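Local coordinates for protein threonine phosphate decarboxylase-like enzyme (Sulfurospirillum multivorans, PDB 6OUX) that catalyses the pyridoxal phosphate-dependent decarboxylation of L-serine O-phosphate to ethanolamine O-phosphate, a precursor in norcobamide biosynthesis, at residues 348-353 and 382-387. Numbering follows the deposited sequence.
Sequences VEYGIY and VMALKS
Ser387 OG donates a hydrogen bond to the phenol oxygen of Tyr350, OG and OH lying 2.8 Å apart, with the serine oxygen at the edge of the ring and near its plane. One turn earlier on the same helix, Ala384 meets the ring in a quite different manner: its methyl carbon CB sits over the centre of one face, 3.6 Å from the centroid of the Tyr350 ring and only 10° off the ring normal, a textbook CH-pi contact. The pair is a compact example of how an aromatic residue can be held in two directions at once, by a methyl group against its face and by a hydroxyl at its far end. Because Ala384 and Ser387 are three residues apart, they share one side of their helix, and the ring lies along that side. Tyr350 reaches it with CG anti to its own carbonyl carbon (chi1 -55°). An alanine in place of Tyr350 would remove ring and phenol together, and would probably strip the Ala384 methyl of its aromatic cover and leave the Ser387 hydroxyl without this acceptor. Ile352 adds a smaller apolar touch with the end of its chain, CD1 standing 3.9 Å from Ala384 CB, so that the alanine methyl meets both residues. Between Tyr350 and Ile352, Gly351, with positive phi, turns the chain out of helix 339-350 and into strand 352-356, which carries the substrate-binding Arg355; the contact itself is packing beside that site. Helix 375-388 thus packs beside this helix-to-strand turn: Leu346 of helix 339-350 touches both Ala384 and Ile352, Ile388 extends the contact with Tyr350, Val382 packs on helix 289-314, and Leu385 bridges that helix and Val342 of helix 339-350.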
loop_
_atom_site.group_PDB
_atom_site.type_symbol
_atom_site.label_atom_id
_atom_site.label_comp_id
_atom_site.label_asym_id
_atom_site.label_seq_id
_atom_site.Cartn_x
_atom_site.Cartn_y
_atom_site.Cartn_z
ATOM N N VAL A 348 -11.034 17.231 26.911
ATOM C CA VAL A 348 -10.676 18.532 27.491
ATOM C C VAL A 348 -10.081 18.316 28.883
ATOM O O VAL A 348 -9.094 18.914 29.254
ATOM C CB VAL A 348 -11.923 19.477 27.493
ATOM C CG1 VAL A 348 -11.747 20.714 28.373
ATOM C CG2 VAL A 348 -12.244 19.934 26.089
ATOM N N GLU A 349 -10.696 17.464 29.669
ATOM C CA GLU A 349 -10.380 17.374 31.072
ATOM C C GLU A 349 -9.292 16.332 31.312
ATOM O O GLU A 349 -8.525 16.450 32.263
ATOM C CB GLU A 349 -11.683 17.122 31.859
ATOM C CG GLU A 349 -12.596 18.328 31.788
ATOM C CD GLU A 349 -14.074 18.086 32.136
ATOM O OE1 GLU A 349 -14.413 17.119 32.863
ATOM O OE2 GLU A 349 -14.900 18.906 31.659
ATOM N N TYR A 350 -9.164 15.342 30.418
ATOM C CA TYR A 350 -8.218 14.232 30.651
ATOM C C TYR A 350 -7.283 13.872 29.531
ATOM O O TYR A 350 -6.407 13.008 29.696
ATOM C CB TYR A 350 -8.988 12.994 31.063
ATOM C CG TYR A 350 -9.865 13.201 32.238
ATOM C CD1 TYR A 350 -11.163 13.650 32.067
ATOM C CD2 TYR A 350 -9.423 12.942 33.539
ATOM C CE1 TYR A 350 -12.007 13.842 33.147
ATOM C CE2 TYR A 350 -10.291 13.107 34.627
ATOM C CZ TYR A 350 -11.563 13.579 34.411
ATOM O OH TYR A 350 -12.467 13.788 35.413
ATOM N N GLY A 351 -7.391 14.560 28.399
ATOM C CA GLY A 351 -6.676 14.178 27.198
ATOM C C GLY A 351 -6.926 12.754 26.631
ATOM O O GLY A 351 -6.061 12.174 25.970
ATOM N N ILE A 352 -8.103 12.216 26.868
ATOM C CA ILE A 352 -8.433 10.858 26.414
ATOM C C ILE A 352 -9.340 10.951 25.214
ATOM O O ILE A 352 -10.422 11.547 25.353
ATOM C CB ILE A 352 -9.121 10.085 27.537
ATOM C CG1 ILE A 352 -8.110 9.883 28.713
ATOM C CG2 ILE A 352 -9.600 8.733 27.034
ATOM C CD1 ILE A 352 -8.682 9.267 29.974
ATOM N N TYR A 353 -8.932 10.337 24.074
ATOM C CA TYR A 353 -9.794 10.240 22.848
ATOM C C TYR A 353 -10.453 8.863 22.688
ATOM O O TYR A 353 -9.751 7.847 22.704
ATOM C CB TYR A 353 -8.969 10.489 21.603
ATOM C CG TYR A 353 -9.715 10.954 20.393
ATOM C CD1 TYR A 353 -11.062 11.349 20.445
ATOM C CD2 TYR A 353 -9.062 11.050 19.194
ATOM C CE1 TYR A 353 -11.733 11.780 19.303
ATOM C CE2 TYR A 353 -9.735 11.494 18.068
ATOM C CZ TYR A 353 -11.062 11.871 18.138
ATOM O OH TYR A 353 -11.727 12.317 17.006
ATOM N N VAL A 382 -10.866 4.551 33.174
ATOM C CA VAL A 382 -11.924 4.159 34.064
ATOM C C VAL A 382 -12.220 5.336 35.065
ATOM O O VAL A 382 -13.386 5.668 35.376
ATOM C CB VAL A 382 -11.569 2.877 34.860
ATOM C CG1 VAL A 382 -12.674 2.610 35.881
ATOM C CG2 VAL A 382 -11.416 1.673 33.936
ATOM N N MET A 383 -11.136 5.893 35.584
ATOM C CA MET A 383 -11.207 7.021 36.520
ATOM C C MET A 383 -11.932 8.196 35.899
ATOM O O MET A 383 -12.887 8.687 36.484
ATOM C CB MET A 383 -9.805 7.425 37.038
ATOM C CG MET A 383 -9.380 6.595 38.254
ATOM S SD MET A 383 -7.701 6.860 38.945
ATOM C CE MET A 383 -8.040 6.151 40.559
ATOM N N ALA A 384 -11.459 8.619 34.725
ATOM C CA ALA A 384 -12.090 9.686 33.961
ATOM C C ALA A 384 -13.560 9.479 33.706
ATOM O O ALA A 384 -14.374 10.383 34.025
ATOM C CB ALA A 384 -11.367 9.919 32.669
ATOM N N LEU A 385 -13.932 8.310 33.204
ATOM C CA LEU A 385 -15.363 7.969 33.029
ATOM C C LEU A 385 -16.198 8.038 34.298
ATOM O O LEU A 385 -17.378 8.484 34.262
ATOM C CB LEU A 385 -15.575 6.576 32.388
ATOM C CG LEU A 385 -15.217 6.512 30.913
ATOM C CD1 LEU A 385 -15.157 5.048 30.480
ATOM C CD2 LEU A 385 -16.124 7.316 30.015
ATOM N N LYS A 386 -15.639 7.574 35.403
ATOM C CA LYS A 386 -16.441 7.499 36.640
ATOM C C LYS A 386 -16.810 8.932 37.115
ATOM O O LYS A 386 -17.919 9.209 37.509
ATOM C CB LYS A 386 -15.712 6.744 37.765
ATOM C CG LYS A 386 -16.049 5.280 37.823
ATOM C CD LYS A 386 -15.586 4.683 39.136
ATOM C CE LYS A 386 -15.629 3.156 39.142
ATOM N NZ LYS A 386 -14.292 2.711 39.625
ATOM N N SER A 387 -15.837 9.806 37.025
ATOM C CA SER A 387 -15.958 11.178 37.382
ATOM C C SER A 387 -16.909 11.952 36.455
ATOM O O SER A 387 -17.786 12.649 36.941
ATOM C CB SER A 387 -14.576 11.824 37.369
ATOM O OG SER A 387 -14.681 13.208 37.075
#